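Local coordinates for protein GCN5-related N-acetyltransferase (Kribbella flavida, PDB 4MY0) that binds acetyl-CoA and probably transfers its acetyl group to amines of aminoglycoside-type substrates, at residues C[228-233]-C[237-242]; C[165-170]-C[206-211]; C[255-258]-C[263-266]; C[197-202]-C[213-218]. All blocks are in the same frame, centred on the assembly; numbering follows the deposited sequence.

Contact 1. Residues C[228-233]-C[237-242]; sequences LVAHSE and RALWAT
Leu228 lays its CD1 methyl over one face of the Trp240 indole, 3.5 Å from the centroid of the five-membered ring and 13° off the ring normal, a CH-pi contact over the ring face. The CB of Leu228 points toward the helix, and CG, anti to the backbone N, then brings CD1 over the indole. The same CD1 also rests against Leu239 CB at 3.8 Å, so one methyl fills the angle between two consecutive helix residues. The axes of strand segment 228-230 and helix segment 237-242 approach to 9.1 Å at 155°, nearly antiparallel; strand 222-230 and helix 233-244 are the first two members of a beta-alpha-beta unit completed by strand 252-256. The polar part of the contact lies at the start of the helix. Arg237 N bonds to Glu233 O, one turn back, and the two side chains run alongside each other. Arg237 NE meets Glu233 OE1 at 3.2 Å in a salt bridge; the oxygen lies in the guanidinium plane, whereas the nitrogen sits on the anti side of the carboxylate, 32° out of its plane. NH2 adds a weak bond to that oxygen, and NH1 turns instead to the carbonyl of Leu153.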
loop_
_atom_site.group_PDB
_atom_site.type_symbol
_atom_site.label_atom_id
_atom_site.label_comp_id
_atom_site.label_asym_id
_atom_site.label_seq_id
_atom_site.Cartn_x
_atom_site.Cartn_y
_atom_site.Cartn_z
ATOM N N LEU C 228 -22.211 17.532 -14.257
ATOM C CA LEU C 228 -21.949 18.487 -15.325
ATOM C C LEU C 228 -23.010 18.288 -16.386
ATOM O O LEU C 228 -23.227 17.170 -16.859
ATOM C CB LEU C 228 -20.561 18.287 -15.938
ATOM C CG LEU C 228 -20.083 19.450 -16.817
ATOM C CD1 LEU C 228 -18.553 19.600 -16.742
ATOM C CD2 LEU C 228 -20.547 19.266 -18.256
ATOM N N VAL C 229 -23.672 19.376 -16.754
ATOM C CA VAL C 229 -24.669 19.348 -17.818
ATOM C C VAL C 229 -24.274 20.382 -18.865
ATOM O O VAL C 229 -23.959 21.523 -18.532
ATOM C CB VAL C 229 -26.070 19.663 -17.261
ATOM C CG1 VAL C 229 -27.076 19.911 -18.386
ATOM C CG2 VAL C 229 -26.531 18.519 -16.358
ATOM N N ALA C 230 -24.257 19.982 -20.130
ATOM C CA ALA C 230 -23.907 20.922 -21.189
ATOM C C ALA C 230 -24.674 20.606 -22.467
ATOM O O ALA C 230 -24.682 19.461 -22.932
ATOM C CB ALA C 230 -22.421 20.894 -21.445
ATOM N N HIS C 231 -25.304 21.628 -23.038
ATOM C CA HIS C 231 -26.088 21.449 -24.251
ATOM C C HIS C 231 -25.267 21.607 -25.529
ATOM O O HIS C 231 -25.650 21.087 -26.576
ATOM C CB HIS C 231 -27.274 22.416 -24.269
ATOM C CG HIS C 231 -28.239 22.207 -23.145
ATOM N ND1 HIS C 231 -29.220 23.122 -22.823
ATOM C CD2 HIS C 231 -28.374 21.186 -22.264
ATOM C CE1 HIS C 231 -29.919 22.670 -21.796
ATOM N NE2 HIS C 231 -29.430 21.496 -21.442
ATOM N N SER C 232 -24.150 22.327 -25.453
ATOM C CA SER C 232 -23.348 22.601 -26.643
ATOM C C SER C 232 -21.884 22.250 -26.422
ATOM O O SER C 232 -21.417 22.187 -25.286
ATOM C CB SER C 232 -23.458 24.070 -27.057
ATOM O OG SER C 232 -22.708 24.887 -26.178
ATOM N N GLU C 233 -21.161 22.033 -27.517
ATOM C CA GLU C 233 -19.761 21.635 -27.431
ATOM C C GLU C 233 -18.925 22.706 -26.737
ATOM O O GLU C 233 -18.179 22.409 -25.810
ATOM C CB GLU C 233 -19.208 21.355 -28.829
ATOM C CG GLU C 233 -17.810 20.750 -28.847
ATOM C CD GLU C 233 -17.177 20.806 -30.228
ATOM O OE1 GLU C 233 -15.974 20.471 -30.345
ATOM O OE2 GLU C 233 -17.880 21.194 -31.192
ATOM N N ARG C 237 -16.804 22.181 -23.181
ATOM C CA ARG C 237 -15.373 22.425 -23.091
ATOM C C ARG C 237 -15.085 23.438 -21.987
ATOM O O ARG C 237 -14.216 23.211 -21.147
ATOM C CB ARG C 237 -14.823 22.891 -24.435
ATOM C CG ARG C 237 -14.849 21.811 -25.509
ATOM C CD ARG C 237 -14.337 22.349 -26.862
ATOM N NE ARG C 237 -14.181 21.283 -27.852
ATOM C CZ ARG C 237 -13.135 20.458 -27.899
ATOM N NH1 ARG C 237 -12.151 20.575 -27.017
ATOM N NH2 ARG C 237 -13.067 19.519 -28.831
ATOM N N ALA C 238 -15.857 24.527 -21.963
ATOM C CA ALA C 238 -15.669 25.597 -20.977
ATOM C C ALA C 238 -15.845 25.123 -19.535
ATOM O O ALA C 238 -15.080 25.517 -18.651
ATOM C CB ALA C 238 -16.620 26.767 -21.266
ATOM N N LEU C 239 -16.868 24.307 -19.292
ATOM C CA LEU C 239 -17.158 23.859 -17.935
ATOM C C LEU C 239 -16.128 22.828 -17.473
ATOM O O LEU C 239 -15.674 22.880 -16.330
ATOM C CB LEU C 239 -18.569 23.285 -17.838
ATOM C CG LEU C 239 -19.726 24.265 -18.030
ATOM C CD1 LEU C 239 -21.017 23.496 -18.129
ATOM C CD2 LEU C 239 -19.795 25.273 -16.889
ATOM N N TRP C 240 -15.756 21.895 -18.347
ATOM C CA TRP C 240 -14.662 20.970 -18.009
ATOM C C TRP C 240 -13.375 21.745 -17.799
ATOM O O TRP C 240 -12.582 21.418 -16.925
ATOM C CB TRP C 240 -14.461 19.900 -19.089
ATOM C CG TRP C 240 -15.490 18.817 -19.021
ATOM C CD1 TRP C 240 -16.477 18.558 -19.932
ATOM C CD2 TRP C 240 -15.653 17.856 -17.967
ATOM N NE1 TRP C 240 -17.241 17.486 -19.508
ATOM C CE2 TRP C 240 -16.763 17.048 -18.300
ATOM C CE3 TRP C 240 -14.976 17.614 -16.760
ATOM C CZ2 TRP C 240 -17.207 16.007 -17.474
ATOM C CZ3 TRP C 240 -15.411 16.586 -15.946
ATOM C CH2 TRP C 240 -16.515 15.788 -16.305
ATOM N N ALA C 241 -13.156 22.776 -18.610
ATOM C CA ALA C 241 -11.922 23.545 -18.480
ATOM C C ALA C 241 -11.914 24.343 -17.166
ATOM O O ALA C 241 -10.861 24.527 -16.557
ATOM C CB ALA C 241 -11.708 24.446 -19.697
ATOM N N THR C 242 -13.088 24.798 -16.727
ATOM C CA THR C 242 -13.222 25.423 -15.405
ATOM C C THR C 242 -12.761 24.475 -14.294
ATOM O O THR C 242 -11.952 24.854 -13.446
ATOM C CB THR C 242 -14.668 25.867 -15.132
ATOM O OG1 THR C 242 -15.100 26.726 -16.191
ATOM C CG2 THR C 242 -14.768 26.618 -13.801
#

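Contact 2. Residues C[165-170]-C[206-211]; sequences AKDAAR and AYLAED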
loop_
_atom_site.group_PDB
_atom_site.type_symbol
_atom_site.label_atom_id
_atom_site.label_comp_id
_atom_site.label_asym_id
_atom_site.label_seq_id
_atom_site.Cartn_x
_atom_site.Cartn_y
_atom_site.Cartn_z
ATOM N N ALA C 165 -27.290 29.679 -4.521
ATOM C CA ALA C 165 -28.601 29.164 -4.155
ATOM C C ALA C 165 -29.727 29.600 -5.088
ATOM O O ALA C 165 -30.622 28.803 -5.406
ATOM C CB ALA C 165 -28.931 29.568 -2.722
ATOM N N LYS C 166 -29.695 30.864 -5.503
ATOM C CA LYS C 166 -30.777 31.434 -6.300
ATOM C C LYS C 166 -30.838 30.877 -7.723
ATOM O O LYS C 166 -31.776 31.162 -8.464
ATOM C CB LYS C 166 -30.657 32.957 -6.349
ATOM C CG LYS C 166 -30.751 33.633 -4.989
ATOM C CD LYS C 166 -29.366 33.896 -4.393
ATOM C CE LYS C 166 -29.419 34.087 -2.872
ATOM N NZ LYS C 166 -30.349 35.176 -2.455
ATOM N N ASP C 167 -29.832 30.097 -8.109
ATOM C CA ASP C 167 -29.799 29.524 -9.444
ATOM C C ASP C 167 -30.416 28.127 -9.485
ATOM O O ASP C 167 -30.369 27.450 -10.510
ATOM C CB ASP C 167 -28.360 29.483 -9.950
ATOM C CG ASP C 167 -27.765 30.870 -10.105
ATOM O OD1 ASP C 167 -28.349 31.684 -10.856
ATOM O OD2 ASP C 167 -26.716 31.143 -9.470
ATOM N N ALA C 168 -30.998 27.699 -8.368
ATOM C CA ALA C 168 -31.537 26.343 -8.273
ATOM C C ALA C 168 -32.551 26.056 -9.378
ATOM O O ALA C 168 -32.491 25.005 -10.001
ATOM C CB ALA C 168 -32.165 26.105 -6.903
ATOM N N ALA C 169 -33.474 26.987 -9.622
ATOM C CA ALA C 169 -34.522 26.755 -10.616
ATOM C C ALA C 169 -33.959 26.716 -12.039
ATOM O O ALA C 169 -34.445 25.964 -12.886
ATOM C CB ALA C 169 -35.643 27.802 -10.496
ATOM N N ARG C 170 -32.944 27.533 -12.307
ATOM C CA ARG C 170 -32.273 27.497 -13.607
ATOM C C ARG C 170 -31.579 26.155 -13.847
ATOM O O ARG C 170 -31.595 25.633 -14.969
ATOM C CB ARG C 170 -31.275 28.650 -13.736
ATOM C CG ARG C 170 -30.489 28.644 -15.037
ATOM C CD ARG C 170 -31.432 28.725 -16.242
ATOM N NE ARG C 170 -30.704 28.835 -17.504
ATOM C CZ ARG C 170 -31.284 28.802 -18.699
ATOM N NH1 ARG C 170 -32.601 28.649 -18.786
ATOM N NH2 ARG C 170 -30.552 28.917 -19.806
ATOM N N ALA C 206 -20.073 25.730 -7.724
ATOM C CA ALA C 206 -21.032 25.658 -8.830
ATOM C C ALA C 206 -20.793 26.776 -9.835
ATOM O O ALA C 206 -20.607 27.918 -9.446
ATOM C CB ALA C 206 -22.471 25.735 -8.296
ATOM N N TYR C 207 -20.809 26.447 -11.124
ATOM C CA TYR C 207 -20.648 27.446 -12.189
ATOM C C TYR C 207 -21.721 27.266 -13.234
ATOM O O TYR C 207 -22.137 26.139 -13.511
ATOM C CB TYR C 207 -19.243 27.365 -12.814
ATOM C CG TYR C 207 -18.210 27.697 -11.771
ATOM C CD1 TYR C 207 -17.885 29.013 -11.500
ATOM C CD2 TYR C 207 -17.639 26.698 -10.983
ATOM C CE1 TYR C 207 -16.990 29.332 -10.503
ATOM C CE2 TYR C 207 -16.731 27.013 -9.982
ATOM C CZ TYR C 207 -16.415 28.336 -9.751
ATOM O OH TYR C 207 -15.519 28.685 -8.768
ATOM N N LEU C 208 -22.168 28.382 -13.805
ATOM C CA LEU C 208 -23.307 28.384 -14.707
ATOM C C LEU C 208 -22.973 29.100 -16.010
ATOM O O LEU C 208 -22.448 30.218 -16.001
ATOM C CB LEU C 208 -24.493 29.077 -14.032
ATOM C CG LEU C 208 -25.737 29.302 -14.887
ATOM C CD1 LEU C 208 -26.357 27.967 -15.250
ATOM C CD2 LEU C 208 -26.735 30.181 -14.153
ATOM N N ALA C 209 -23.272 28.447 -17.131
ATOM C CA ALA C 209 -23.211 29.102 -18.438
ATOM C C ALA C 209 -24.643 29.262 -18.952
ATOM O O ALA C 209 -25.585 28.833 -18.288
ATOM C CB ALA C 209 -22.389 28.284 -19.403
ATOM N N GLU C 210 -24.803 29.846 -20.137
ATOM C CA GLU C 210 -26.128 30.027 -20.744
ATOM C C GLU C 210 -26.868 28.698 -20.949
ATOM O O GLU C 210 -28.090 28.623 -20.774
ATOM C CB GLU C 210 -25.995 30.768 -22.079
ATOM C CG GLU C 210 -27.308 31.046 -22.794
ATOM C CD GLU C 210 -27.168 32.135 -23.856
ATOM O OE1 GLU C 210 -26.065 32.265 -24.435
ATOM O OE2 GLU C 210 -28.155 32.869 -24.098
ATOM N N ASP C 211 -26.123 27.644 -21.291
ATOM C CA ASP C 211 -26.730 26.345 -21.585
ATOM C C ASP C 211 -26.006 25.187 -20.899
ATOM O O ASP C 211 -25.771 24.132 -21.510
ATOM C CB ASP C 211 -26.777 26.119 -23.097
ATOM C CG ASP C 211 -25.389 26.034 -23.713
ATOM O OD1 ASP C 211 -25.241 25.395 -24.776
ATOM O OD2 ASP C 211 -24.445 26.603 -23.122
HETATM O O HOH W 1 -28.000 29.885 -17.660
#
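Arg170 NH2 donates to the backbone oxygen of Glu210 at 2.7 Å, with the acceptor close to the guanidinium plane but the N-H bent to 137°. The nitrogen approaches nearly in line with the carbonyl bond. A second link runs through water: Arg170 NE gives its hydrogen to a water at 2.9 Å, and that water donates to Ala209 O at 2.7 Å. One guanidinium thus serves two successive carbonyls, Glu210 O directly and Ala209 O through the water. Beneath these polar atoms the aliphatic part of Arg170 crosses Leu208 at about a right angle, CG lying 4.2 Å from Leu208 CD2. The chain bends at chi2 (59°) and is extended beyond it, which carries the guanidinium past the leucine to the turn. Replacement by an alanine would probably leave the Glu210 carbonyl without this donor, release the bridging water and leave the Leu208 methyls without the Arg170 CG against them. Asp167 OD1 also approaches Leu208 CD2, at 4.0 Å, while its charge is answered by a salt bridge to Arg161. Further out, Arg170 NH1 pairs with Glu173 one turn along the helix, which helps fix the guanidinium's rotation. The arrangement is that of the start of helix 168-182 packed against strand 205-209, which forms a hairpin with strand 212-219, in the alpha-beta architecture of this acetyltransferase.

Contact 3. Residues C[255-258]-C[263-266]; sequences AYLS and VHLL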
loop_
_atom_site.group_PDB
_atom_site.type_symbol
_atom_site.label_atom_id
_atom_site.label_comp_id
_atom_site.label_asym_id
_atom_site.label_seq_id
_atom_site.Cartn_x
_atom_site.Cartn_y
_atom_site.Cartn_z
ATOM N N ALA C 255 -15.181 11.994 -11.737
ATOM C CA ALA C 255 -16.490 12.487 -12.160
ATOM C C ALA C 255 -17.559 11.415 -12.121
ATOM O O ALA C 255 -17.345 10.268 -12.551
ATOM C CB ALA C 255 -16.417 13.110 -13.540
ATOM N N TYR C 256 -18.712 11.800 -11.598
ATOM C CA TYR C 256 -19.898 10.971 -11.705
ATOM C C TYR C 256 -20.619 11.338 -12.987
ATOM O O TYR C 256 -21.020 12.495 -13.186
ATOM C CB TYR C 256 -20.796 11.162 -10.485
ATOM C CG TYR C 256 -20.195 10.535 -9.262
ATOM C CD1 TYR C 256 -20.300 9.164 -9.049
ATOM C CD2 TYR C 256 -19.487 11.299 -8.331
ATOM C CE1 TYR C 256 -19.731 8.567 -7.944
ATOM C CE2 TYR C 256 -18.921 10.705 -7.209
ATOM C CZ TYR C 256 -19.051 9.337 -7.029
ATOM O OH TYR C 256 -18.497 8.720 -5.931
ATOM N N LEU C 257 -20.750 10.348 -13.865
ATOM C CA LEU C 257 -21.412 10.521 -15.155
ATOM C C LEU C 257 -21.632 9.179 -15.851
ATOM O O LEU C 257 -21.054 8.165 -15.461
ATOM C CB LEU C 257 -20.600 11.451 -16.060
ATOM C CG LEU C 257 -19.084 11.539 -15.950
ATOM C CD1 LEU C 257 -18.410 10.381 -16.639
ATOM C CD2 LEU C 257 -18.662 12.848 -16.573
ATOM N N SER C 258 -22.463 9.178 -16.887
ATOM C CA SER C 258 -22.677 7.970 -17.682
ATOM C C SER C 258 -21.424 7.586 -18.475
ATOM O O SER C 258 -20.612 8.452 -18.808
ATOM C CB SER C 258 -23.850 8.192 -18.632
ATOM O OG SER C 258 -23.738 7.363 -19.775
ATOM N N VAL C 263 -17.758 13.610 -22.614
ATOM C CA VAL C 263 -16.402 13.948 -22.183
ATOM C C VAL C 263 -15.375 12.892 -22.646
ATOM O O VAL C 263 -14.214 13.222 -22.914
ATOM C CB VAL C 263 -16.316 14.168 -20.651
ATOM C CG1 VAL C 263 -16.521 12.854 -19.898
ATOM C CG2 VAL C 263 -14.976 14.785 -20.270
ATOM N N HIS C 264 -15.804 11.635 -22.764
ATOM C CA HIS C 264 -14.901 10.563 -23.193
ATOM C C HIS C 264 -14.471 10.792 -24.642
ATOM O O HIS C 264 -13.400 10.344 -25.071
ATOM C CB HIS C 264 -15.576 9.188 -23.046
ATOM C CG HIS C 264 -16.012 8.863 -21.645
ATOM N ND1 HIS C 264 -15.119 8.585 -20.630
ATOM C CD2 HIS C 264 -17.247 8.761 -21.094
ATOM C CE1 HIS C 264 -15.785 8.340 -19.516
ATOM N NE2 HIS C 264 -17.078 8.439 -19.770
ATOM N N LEU C 265 -15.308 11.507 -25.392
ATOM C CA LEU C 265 -15.034 11.799 -26.795
ATOM C C LEU C 265 -14.192 13.064 -26.952
ATOM O O LEU C 265 -13.630 13.319 -28.018
ATOM C CB LEU C 265 -16.355 11.958 -27.566
ATOM C CG LEU C 265 -17.343 10.790 -27.550
ATOM C CD1 LEU C 265 -18.689 11.201 -28.131
ATOM C CD2 LEU C 265 -16.783 9.605 -28.317
ATOM N N LEU C 266 -14.112 13.857 -25.888
ATOM C CA LEU C 266 -13.440 15.154 -25.938
ATOM C C LEU C 266 -12.006 15.113 -25.405
ATOM O O LEU C 266 -11.123 15.775 -25.955
ATOM C CB LEU C 266 -14.237 16.188 -25.135
ATOM C CG LEU C 266 -15.622 16.582 -25.652
ATOM C CD1 LEU C 266 -16.376 17.416 -24.629
ATOM C CD2 LEU C 266 -15.468 17.350 -26.934
#
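Leu257 reaches from the end of strand 252-256 toward Val263 and His264 at the start of the short, weakly bonded helix 263-266. Its CB points at the helix and leads to CG, where the two methyls part company. CD2 goes to Val263, meeting CG1 at 4.0 Å, and the two side chains cross at about a right angle. CD1 goes to His264, 3.9 Å from NE2, approaching the imidazole obliquely. The first torsion of Leu257, 30°, lies well away from a staggered value, and from it CD1 and CD2 reach different partners. Val263 in turn places CG1 between its backbone N and carbonyl carbon (chi1 69°); this methyl both receives Leu257 and covers one face of the neighbouring imidazole, 4.3 Å above its plane. At the edge of that ring, near its plane, Ser258 O lies 3.7 Å from His264 NE2. The Ser258 hydroxyl belongs to the turn itself, bonded to the backbone N of Asn260, and Asp261 OD2 accepts from Val263 N, so the connection between the two segments is braced from within. Leu257 and Val263 both pack on Trp240 of helix 233-244 and each also touches strand 135-146, through Phe143 and Phe145 respectively, while the His264 ring meets Phe143 edge-to-face. The turn, which follows a strand of the second GNAT-family region (186-284), thus packs against helix 233-244 and strand 135-146, with Arg279 of a second subunit packing on His264.

Contact 4. Residues C[197-202]-C[213-218]; sequences EWLEDE and FVVYNW
Helix 192-200 packs against the sheet of the second GNAT-family region through its last turn, where Trp198 and Leu199 meet Val215 of strand 212-219. The main meeting is between Trp198 and Val215, whose side chains come from opposite directions. Val215 CG1 lies 3.5 Å above the indole plane, offset toward the rim, and comes within 3.6 Å of Trp198 CZ2. The other methyl, CG2, approaches the far end of the benzene ring obliquely and reaches Trp198 CH2 at 3.5 Å. Both branches of the valine, together with its CB, are thus used by one six-membered ring. With CG of Trp198 anti to the backbone N (chi1 -180°), the outer end of the indole comes over Val215, although the CB does not point at the strand. This is the usual alpha-beta layering, a helix laid on one face of a sheet, with strand 222-230 as the next neighbour: Asp226 and Glu227 of that strand also touch the indole. An alanine at Trp198 is likely to open a gap over both methyls of Val215 and to take away the packing against Asp226 and Glu227. Leu199, one residue on, contributes less. Its CD2 meets Val215 CG2 at 4.0 Å, the side chains crossing at about a right angle, so that CG2 is touched by both helix residues. Phe171 of helix 168-182 packs on both Leu199 and Val215, and Ala206 of strand 205-209 touches the same pair.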
loop_
_atom_site.group_PDB
_atom_site.type_symbol
_atom_site.label_atom_id
_atom_site.label_comp_id
_atom_site.label_asym_id
_atom_site.label_seq_id
_atom_site.Cartn_x
_atom_site.Cartn_y
_atom_site.Cartn_z
ATOM N N GLU C 197 -29.978 24.047 -1.201
ATOM C CA GLU C 197 -29.106 23.705 -0.075
ATOM C C GLU C 197 -27.739 23.280 -0.588
ATOM O O GLU C 197 -26.699 23.673 -0.059
ATOM C CB GLU C 197 -29.715 22.565 0.760
ATOM C CG GLU C 197 -31.078 22.890 1.388
ATOM C CD GLU C 197 -31.619 21.756 2.261
ATOM O OE1 GLU C 197 -30.846 20.824 2.586
ATOM O OE2 GLU C 197 -32.820 21.802 2.618
ATOM N N TRP C 198 -27.770 22.473 -1.639
ATOM C CA TRP C 198 -26.595 21.909 -2.280
ATOM C C TRP C 198 -25.727 23.039 -2.830
ATOM O O TRP C 198 -24.514 23.044 -2.630
ATOM C CB TRP C 198 -27.090 20.963 -3.383
ATOM C CG TRP C 198 -26.081 20.225 -4.211
ATOM C CD1 TRP C 198 -25.014 19.489 -3.767
ATOM C CD2 TRP C 198 -26.096 20.089 -5.644
ATOM N NE1 TRP C 198 -24.345 18.938 -4.839
ATOM C CE2 TRP C 198 -24.993 19.282 -6.000
ATOM C CE3 TRP C 198 -26.928 20.583 -6.661
ATOM C CZ2 TRP C 198 -24.702 18.956 -7.331
ATOM C CZ3 TRP C 198 -26.637 20.259 -7.985
ATOM C CH2 TRP C 198 -25.530 19.452 -8.306
ATOM N N LEU C 199 -26.359 24.016 -3.480
ATOM C CA LEU C 199 -25.636 25.130 -4.092
ATOM C C LEU C 199 -25.200 26.180 -3.072
ATOM O O LEU C 199 -24.274 26.942 -3.337
ATOM C CB LEU C 199 -26.483 25.798 -5.179
ATOM C CG LEU C 199 -26.858 24.939 -6.390
ATOM C CD1 LEU C 199 -27.789 25.695 -7.334
ATOM C CD2 LEU C 199 -25.617 24.463 -7.124
ATOM N N GLU C 200 -25.866 26.237 -1.919
ATOM C CA GLU C 200 -25.476 27.197 -0.874
ATOM C C GLU C 200 -24.332 26.666 0.007
ATOM O O GLU C 200 -23.624 27.435 0.644
ATOM C CB GLU C 200 -26.681 27.617 -0.016
ATOM C CG GLU C 200 -26.357 28.716 1.006
ATOM C CD GLU C 200 -27.570 29.544 1.404
ATOM O OE1 GLU C 200 -28.593 29.487 0.689
ATOM O OE2 GLU C 200 -27.501 30.254 2.435
ATOM N N ASP C 201 -24.159 25.347 0.032
ATOM C CA ASP C 201 -23.056 24.717 0.750
ATOM C C ASP C 201 -21.713 25.263 0.227
ATOM O O ASP C 201 -21.380 25.108 -0.956
ATOM C CB ASP C 201 -23.152 23.196 0.575
ATOM C CG ASP C 201 -22.148 22.420 1.425
ATOM O OD1 ASP C 201 -21.060 22.952 1.740
ATOM O OD2 ASP C 201 -22.445 21.249 1.748
ATOM N N GLU C 202 -20.951 25.908 1.109
ATOM C CA GLU C 202 -19.680 26.532 0.731
ATOM C C GLU C 202 -18.625 25.545 0.219
ATOM O O GLU C 202 -17.639 25.952 -0.389
ATOM C CB GLU C 202 -19.104 27.338 1.902
ATOM C CG GLU C 202 -19.520 28.804 1.923
ATOM C CD GLU C 202 -19.020 29.537 3.163
ATOM O OE1 GLU C 202 -17.790 29.557 3.396
ATOM O OE2 GLU C 202 -19.863 30.091 3.904
ATOM N N PHE C 213 -24.143 23.771 -16.698
ATOM C CA PHE C 213 -23.546 24.055 -15.400
ATOM C C PHE C 213 -22.635 22.930 -14.925
ATOM O O PHE C 213 -22.673 21.823 -15.447
ATOM C CB PHE C 213 -24.624 24.330 -14.345
ATOM C CG PHE C 213 -25.474 23.130 -13.989
ATOM C CD1 PHE C 213 -26.771 23.015 -14.475
ATOM C CD2 PHE C 213 -24.998 22.147 -13.124
ATOM C CE1 PHE C 213 -27.567 21.929 -14.130
ATOM C CE2 PHE C 213 -25.784 21.051 -12.780
ATOM C CZ PHE C 213 -27.071 20.942 -13.280
ATOM N N VAL C 214 -21.844 23.210 -13.902
ATOM C CA VAL C 214 -21.035 22.166 -13.286
ATOM C C VAL C 214 -20.988 22.437 -11.789
ATOM O O VAL C 214 -20.937 23.601 -11.347
ATOM C CB VAL C 214 -19.611 22.100 -13.891
ATOM C CG1 VAL C 214 -18.864 23.396 -13.652
ATOM C CG2 VAL C 214 -18.808 20.907 -13.318
ATOM N N VAL C 215 -21.061 21.365 -11.011
ATOM C CA VAL C 215 -20.894 21.456 -9.570
ATOM C C VAL C 215 -19.796 20.485 -9.182
ATOM O O VAL C 215 -19.853 19.304 -9.526
ATOM C CB VAL C 215 -22.181 21.098 -8.821
ATOM C CG1 VAL C 215 -21.987 21.293 -7.313
ATOM C CG2 VAL C 215 -23.346 21.966 -9.337
ATOM N N TYR C 216 -18.777 20.982 -8.490
ATOM C CA TYR C 216 -17.686 20.113 -8.063
ATOM C C TYR C 216 -17.154 20.506 -6.689
ATOM O O TYR C 216 -17.580 21.512 -6.106
ATOM C CB TYR C 216 -16.564 20.058 -9.108
ATOM C CG TYR C 216 -15.811 21.353 -9.327
ATOM C CD1 TYR C 216 -14.535 21.533 -8.808
ATOM C CD2 TYR C 216 -16.362 22.381 -10.077
ATOM C CE1 TYR C 216 -13.841 22.701 -9.019
ATOM C CE2 TYR C 216 -15.675 23.560 -10.291
ATOM C CZ TYR C 216 -14.417 23.717 -9.761
ATOM O OH TYR C 216 -13.727 24.888 -9.999
ATOM N N ASN C 217 -16.250 19.685 -6.157
ATOM C CA ASN C 217 -15.703 19.917 -4.819
ATOM C C ASN C 217 -14.394 19.160 -4.630
ATOM O O ASN C 217 -14.000 18.365 -5.491
ATOM C CB ASN C 217 -16.713 19.497 -3.743
ATOM C CG ASN C 217 -17.379 18.166 -4.057
ATOM O OD1 ASN C 217 -16.751 17.110 -3.978
ATOM N ND2 ASN C 217 -18.659 18.214 -4.423
ATOM N N TRP C 218 -13.717 19.405 -3.508
ATOM C CA TRP C 218 -12.478 18.693 -3.211
ATOM C C TRP C 218 -12.750 17.292 -2.716
ATOM O O TRP C 218 -13.661 17.088 -1.915
ATOM C CB TRP C 218 -11.680 19.443 -2.152
ATOM C CG TRP C 218 -11.096 20.713 -2.681
ATOM C CD1 TRP C 218 -11.579 21.981 -2.505
ATOM C CD2 TRP C 218 -9.923 20.838 -3.496
ATOM N NE1 TRP C 218 -10.770 22.880 -3.152
ATOM C CE2 TRP C 218 -9.742 22.206 -3.763
ATOM C CE3 TRP C 218 -8.993 19.924 -4.001
ATOM C CZ2 TRP C 218 -8.678 22.684 -4.530
ATOM C CZ3 TRP C 218 -7.940 20.395 -4.761
ATOM C CH2 TRP C 218 -7.795 21.764 -5.026
#

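Along the chain, contacts 2 and 4 come first and cross: 165-170 is followed by 197-202, then 206-211 and 213-218. Contact 2 closes the long loop that holds the rest of helix 168-182 and helix 192-200; contact 4 spans strand 205-209 and its turn. The two touch, joining both helices to the paired strands 205-209 and 212-219. Contact 1 follows in series, closing the tight passage from strand 222-230 into helix 233-244, and contact 3 closes the short turn after strand 252-256; both involve helix 233-244, through Trp240. Contact 1 touches all the others, with backbone bonds from His231 to Asp211 and from Val229 to Phe213. Contacts 3 and 4 stay about 7 Å apart at their nearest atoms.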